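Local coordinates for ferrichrome-binding protein (Bacillus subtilis subsp. subtilis, PDB 3G9Q), which binds iron(3+)-hydroxamate complexes such as ferrichrome and coprogen and hands them to the membrane permease of the FhuCBGD ABC transporter, at residues A[22-27]-A[74-79]; A[38-43]-A[56-61]. All blocks are in the same frame, centred on the assembly; numbering follows the deposited sequence.

Contact 1: residues A[22-27]-A[74-79]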
loop_
_atom_site.group_PDB
_atom_site.type_symbol
_atom_site.label_atom_id
_atom_site.label_comp_id
_atom_site.label_asym_id
_atom_site.label_seq_id
_atom_site.Cartn_x
_atom_site.Cartn_y
_atom_site.Cartn_z
ATOM N N ASP A 22 -6.739 8.295 5.824
ATOM C CA ASP A 22 -6.814 6.826 5.799
ATOM C C ASP A 22 -5.471 6.100 5.721
ATOM O O ASP A 22 -5.238 5.140 6.450
ATOM C CB ASP A 22 -7.679 6.374 4.619
ATOM C CG ASP A 22 -7.473 7.243 3.396
ATOM O OD1 ASP A 22 -7.810 8.445 3.481
ATOM O OD2 ASP A 22 -6.985 6.741 2.363
ATOM N N GLY A 23 -4.601 6.567 4.829
ATOM C CA GLY A 23 -3.303 5.944 4.636
ATOM C C GLY A 23 -2.322 5.910 5.797
ATOM O O GLY A 23 -1.244 5.318 5.660
ATOM N N TYR A 24 -2.669 6.530 6.926
ATOM C CA TYR A 24 -1.783 6.540 8.091
ATOM C C TYR A 24 -2.309 5.738 9.282
ATOM O O TYR A 24 -1.560 5.468 10.229
ATOM C CB TYR A 24 -1.475 7.982 8.533
ATOM C CG TYR A 24 -0.723 8.780 7.488
ATOM C CD1 TYR A 24 0.247 8.161 6.683
ATOM C CD2 TYR A 24 -0.975 10.134 7.289
ATOM C CE1 TYR A 24 0.942 8.859 5.702
ATOM C CE2 TYR A 24 -0.286 10.846 6.316
ATOM C CZ TYR A 24 0.671 10.204 5.521
ATOM O OH TYR A 24 1.340 10.899 4.537
ATOM N N TYR A 25 -3.585 5.345 9.236
ATOM C CA TYR A 25 -4.192 4.574 10.327
ATOM C C TYR A 25 -3.297 3.432 10.810
ATOM O O TYR A 25 -3.047 3.302 12.013
ATOM C CB TYR A 25 -5.559 4.013 9.905
ATOM C CG TYR A 25 -6.146 3.077 10.928
ATOM C CD1 TYR A 25 -6.673 3.556 12.132
ATOM C CD2 TYR A 25 -6.090 1.714 10.738
ATOM C CE1 TYR A 25 -7.124 2.684 13.129
ATOM C CE2 TYR A 25 -6.528 0.842 11.707
ATOM C CZ TYR A 25 -7.045 1.321 12.906
ATOM O OH TYR A 25 -7.477 0.408 13.857
ATOM N N GLY A 26 -2.821 2.613 9.870
ATOM C CA GLY A 26 -1.949 1.499 10.214
ATOM C C GLY A 26 -0.649 1.882 10.920
ATOM O O GLY A 26 -0.059 1.055 11.618
ATOM N N TYR A 27 -0.193 3.123 10.732
ATOM C CA TYR A 27 1.040 3.608 11.370
ATOM C C TYR A 27 0.874 3.763 12.878
ATOM O O TYR A 27 1.719 3.328 13.660
ATOM C CB TYR A 27 1.480 4.973 10.799
ATOM C CG TYR A 27 2.090 4.915 9.421
ATOM C CD1 TYR A 27 1.287 4.927 8.293
ATOM C CD2 TYR A 27 3.462 4.801 9.247
ATOM C CE1 TYR A 27 1.825 4.824 7.033
ATOM C CE2 TYR A 27 4.015 4.693 7.983
ATOM C CZ TYR A 27 3.192 4.706 6.879
ATOM O OH TYR A 27 3.716 4.594 5.602
ATOM N N LEU A 74 -5.486 14.896 19.662
ATOM C CA LEU A 74 -4.617 15.022 18.498
ATOM C C LEU A 74 -5.350 14.625 17.199
ATOM O O LEU A 74 -6.033 13.593 17.145
ATOM C CB LEU A 74 -3.353 14.164 18.658
ATOM C CG LEU A 74 -2.403 14.166 17.458
ATOM C CD1 LEU A 74 -1.605 15.458 17.433
ATOM C CD2 LEU A 74 -1.472 12.974 17.558
ATOM N N ILE A 75 -5.201 15.458 16.163
ATOM C CA ILE A 75 -5.819 15.228 14.856
ATOM C C ILE A 75 -4.780 15.138 13.757
ATOM O O ILE A 75 -3.858 15.946 13.701
ATOM C CB ILE A 75 -6.762 16.372 14.449
ATOM C CG1 ILE A 75 -7.929 16.442 15.406
ATOM C CG2 ILE A 75 -7.301 16.126 13.050
ATOM C CD1 ILE A 75 -8.879 15.217 15.483
ATOM N N ILE A 76 -4.912 14.159 12.880
ATOM C CA ILE A 76 -3.963 14.103 11.793
ATOM C C ILE A 76 -4.690 14.094 10.452
ATOM O O ILE A 76 -5.606 13.305 10.238
ATOM C CB ILE A 76 -2.989 12.898 11.929
ATOM C CG1 ILE A 76 -2.158 12.797 10.662
ATOM C CG2 ILE A 76 -3.731 11.605 12.204
ATOM C CD1 ILE A 76 -2.781 12.138 9.396
ATOM N N VAL A 77 -4.303 15.007 9.563
ATOM C CA VAL A 77 -4.919 15.099 8.237
ATOM C C VAL A 77 -3.900 15.450 7.171
ATOM O O VAL A 77 -2.835 15.978 7.474
ATOM C CB VAL A 77 -5.980 16.202 8.171
ATOM C CG1 VAL A 77 -7.169 15.848 9.041
ATOM C CG2 VAL A 77 -5.363 17.526 8.617
ATOM N N TRP A 78 -4.232 15.176 5.918
ATOM C CA TRP A 78 -3.320 15.531 4.850
ATOM C C TRP A 78 -3.459 17.024 4.538
ATOM O O TRP A 78 -4.382 17.686 5.025
ATOM C CB TRP A 78 -3.605 14.711 3.589
ATOM C CG TRP A 78 -2.923 13.374 3.567
ATOM C CD1 TRP A 78 -1.602 13.116 3.826
ATOM C CD2 TRP A 78 -3.520 12.114 3.238
ATOM N NE1 TRP A 78 -1.344 11.775 3.677
ATOM C CE2 TRP A 78 -2.500 11.135 3.316
ATOM C CE3 TRP A 78 -4.814 11.717 2.881
ATOM C CZ2 TRP A 78 -2.740 9.780 3.052
ATOM C CZ3 TRP A 78 -5.052 10.366 2.618
ATOM C CH2 TRP A 78 -4.018 9.417 2.704
ATOM N N THR A 79 -2.527 17.561 3.750
ATOM C CA THR A 79 -2.581 18.969 3.360
ATOM C C THR A 79 -3.387 19.107 2.076
ATOM O O THR A 79 -3.939 20.167 1.803
ATOM C CB THR A 79 -1.173 19.579 3.108
ATOM O OG1 THR A 79 -0.333 18.618 2.454
ATOM C CG2 THR A 79 -0.538 20.041 4.411
#
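Between D22–Y27 and L74–T79 the backbones stay well separated, the CA atoms of Y24 and I76 lying 8.7 Å apart, and the side chains of Y24 and W78 bridge the gap. The indole N-H of W78 is given to the phenol oxygen of Y24, with NE1 and OH 3.0 Å apart. This bond is fairly straight (162°) and lies almost in the indole plane but to one side of the phenol plane, which limits how the indole can turn. The five-membered ring of W78 meets the phenol obliquely, the planes at 63°, with W78 CD1 3.6 Å from Y24 CE2, while CZ2 lies farther off over one face, toward the rim. Y24 has CG anti to its carbonyl carbon (chi1 -63°), which sends the ring toward the strand. There the CD1 methyl of I76 meets the ring edge, 3.4 Å from Y24 CD2. W78 CH2 comes within 3.6 Å of the backbone N of G23, and the carboxylate of D22, nearly perpendicular to the indole, puts OD1 3.5 Å from W78 CZ3. Y99 packs edge-to-face with W78, as F111 of helix 106–115 does with Y24. I76 has backbone hydrogen bonds with V18 of strand 17–19 and with M20 just beyond it. The contact packs the turn into helix 25–31 against the end of strand 74–78 in the N-terminal lobe's parallel sheet, where Y24 and I76 both touch V97 of strand 94–97.

Contact 2: residues A[38-43]-A[56-61]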
loop_
_atom_site.group_PDB
_atom_site.type_symbol
_atom_site.label_atom_id
_atom_site.label_comp_id
_atom_site.label_asym_id
_atom_site.label_seq_id
_atom_site.Cartn_x
_atom_site.Cartn_y
_atom_site.Cartn_z
ATOM N N ALA A 38 -11.490 7.059 12.184
ATOM C CA ALA A 38 -10.790 6.846 10.925
ATOM C C ALA A 38 -11.790 6.943 9.774
ATOM O O ALA A 38 -12.984 6.718 9.969
ATOM C CB ALA A 38 -10.121 5.479 10.920
ATOM N N PRO A 39 -11.320 7.317 8.567
ATOM C CA PRO A 39 -12.196 7.434 7.391
ATOM C C PRO A 39 -12.706 6.064 6.904
ATOM O O PRO A 39 -12.278 5.017 7.402
ATOM C CB PRO A 39 -11.308 8.149 6.371
ATOM C CG PRO A 39 -9.932 7.767 6.784
ATOM C CD PRO A 39 -9.979 7.855 8.276
ATOM N N GLU A 40 -13.610 6.065 5.929
ATOM C CA GLU A 40 -14.181 4.812 5.432
ATOM C C GLU A 40 -13.227 3.763 4.889
ATOM O O GLU A 40 -13.369 2.573 5.179
ATOM C CB GLU A 40 -15.261 5.094 4.381
ATOM C CG GLU A 40 -16.673 4.967 4.949
ATOM C CD GLU A 40 -16.990 3.556 5.456
ATOM O OE1 GLU A 40 -17.869 3.429 6.341
ATOM O OE2 GLU A 40 -16.370 2.583 4.959
ATOM N N ASN A 41 -12.264 4.186 4.088
ATOM C CA ASN A 41 -11.314 3.239 3.519
ATOM C C ASN A 41 -10.856 2.215 4.541
ATOM O O ASN A 41 -10.834 1.020 4.268
ATOM C CB ASN A 41 -10.115 4.001 2.977
ATOM C CG ASN A 41 -10.518 5.015 1.951
ATOM O OD1 ASN A 41 -11.081 4.650 0.917
ATOM N ND2 ASN A 41 -10.261 6.299 2.227
ATOM N N VAL A 42 -10.509 2.702 5.723
ATOM C CA VAL A 42 -10.028 1.859 6.802
ATOM C C VAL A 42 -10.931 0.652 7.072
ATOM O O VAL A 42 -10.462 -0.483 7.195
ATOM C CB VAL A 42 -9.854 2.716 8.071
ATOM C CG1 VAL A 42 -9.371 1.877 9.235
ATOM C CG2 VAL A 42 -8.875 3.842 7.772
ATOM N N PHE A 43 -12.232 0.895 7.137
ATOM C CA PHE A 43 -13.190 -0.172 7.393
ATOM C C PHE A 43 -13.486 -0.986 6.141
ATOM O O PHE A 43 -14.490 -1.691 6.076
ATOM C CB PHE A 43 -14.485 0.419 7.950
ATOM C CG PHE A 43 -14.279 1.233 9.182
ATOM C CD1 PHE A 43 -13.687 2.489 9.107
ATOM C CD2 PHE A 43 -14.609 0.720 10.427
ATOM C CE1 PHE A 43 -13.428 3.216 10.252
ATOM C CE2 PHE A 43 -14.353 1.440 11.580
ATOM C CZ PHE A 43 -13.760 2.688 11.496
ATOM N N GLU A 56 -12.989 2.328 16.962
ATOM C CA GLU A 56 -13.033 3.542 16.143
ATOM C C GLU A 56 -14.323 3.856 15.413
ATOM O O GLU A 56 -15.135 2.982 15.129
ATOM C CB GLU A 56 -11.888 3.597 15.123
ATOM C CG GLU A 56 -11.433 2.281 14.563
ATOM C CD GLU A 56 -10.254 1.738 15.328
ATOM O OE1 GLU A 56 -9.261 2.486 15.479
ATOM O OE2 GLU A 56 -10.312 0.571 15.777
ATOM N N ASN A 57 -14.491 5.142 15.127
ATOM C CA ASN A 57 -15.647 5.657 14.412
ATOM C C ASN A 57 -15.193 5.843 12.954
ATOM O O ASN A 57 -13.995 5.950 12.691
ATOM C CB ASN A 57 -16.069 7.008 15.026
ATOM C CG ASN A 57 -17.559 7.066 15.378
ATOM O OD1 ASN A 57 -17.931 7.236 16.548
ATOM N ND2 ASN A 57 -18.415 6.932 14.365
ATOM N N ILE A 58 -16.146 5.878 12.022
ATOM C CA ILE A 58 -15.842 6.051 10.606
ATOM C C ILE A 58 -15.891 7.534 10.187
ATOM O O ILE A 58 -15.534 8.420 10.969
ATOM C CB ILE A 58 -16.819 5.222 9.718
ATOM C CG1 ILE A 58 -17.157 3.883 10.391
ATOM C CG2 ILE A 58 -16.180 4.930 8.366
ATOM C CD1 ILE A 58 -18.239 3.968 11.454
ATOM N N GLY A 59 -16.328 7.798 8.956
ATOM C CA GLY A 59 -16.400 9.163 8.450
ATOM C C GLY A 59 -15.841 9.191 7.035
ATOM O O GLY A 59 -15.516 8.130 6.500
ATOM N N ASP A 60 -15.726 10.379 6.428
ATOM C CA ASP A 60 -15.194 10.530 5.056
ATOM C C ASP A 60 -13.996 11.489 5.003
ATOM O O ASP A 60 -13.243 11.511 4.025
ATOM C CB ASP A 60 -16.274 11.067 4.115
ATOM C CG ASP A 60 -16.578 12.538 4.361
ATOM O OD1 ASP A 60 -16.901 12.887 5.521
ATOM O OD2 ASP A 60 -16.495 13.339 3.400
ATOM N N GLY A 61 -13.844 12.301 6.043
ATOM C CA GLY A 61 -12.735 13.237 6.088
ATOM C C GLY A 61 -13.092 14.708 5.940
ATOM O O GLY A 61 -12.210 15.542 5.712
#
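Two backbone hydrogen bonds join A38–F43 to E56–G61. In the first, A38 N donates to N57 O at 2.8 Å, nearly in line with the carbonyl bond; the second, from E40 N to G59 O, is bent to 120° at the hydrogen and weak. A softer CA-H...O contact accompanies them, from I58 CA to A38 O, while G59 O also receives the CA-H of P39. The CA atoms of P39 and G59 are 4.7 Å apart here.

The apolar contact centres on I58, whose CG1 sits over the middle of the F43 ring in a CH-pi arrangement, 3.7 Å from the centroid and 8° off the ring normal. With CG2 of I58 anti to its backbone N, that methyl reaches F43 CD1 at 3.6 Å and also lies against the bent chain of E40. Near the far end of the ring, F43 CZ approaches E56 CG at 3.9 Å. Replacing F43 with an alanine would probably deprive I58 CG1 of its aromatic cover and open a gap beside E56.

Among the charged groups, E40 OE2 forms a salt bridge with K44, whereas D60 OD2 is hydrogen-bonded to T62. The arrangement is a crosslinked irregular connection between strand 35–37 and helix 64–68, in the N-terminal lobe of a solute-binding protein of the Fe/B12 periplasmic-binding family.

How the contacts relate
From the N terminus, the chain leaves strand 17–19, passes through 22–27, whose last three residues begin helix 25–31, and forms strand 35–37. The next segment, 38–43, is joined by 56–61 after an excursion of 12 residues, so contact 2 closes a short loop. Helix 64–68 follows, and strand 74–78 returns the chain to 22–27, where contact 1 closes the larger loop with contact 2 nested inside it. Their centres are 11 Å apart. Contact 1 joins the start of helix 25–31 to strand 74–78, and contact 2 crosslinks the connection beyond strand 35–37. D22, packing on P39 and N41, and Y25, packing against V42, link the two; Y25 OH probably makes a weak hydrogen bond with E56 OE1.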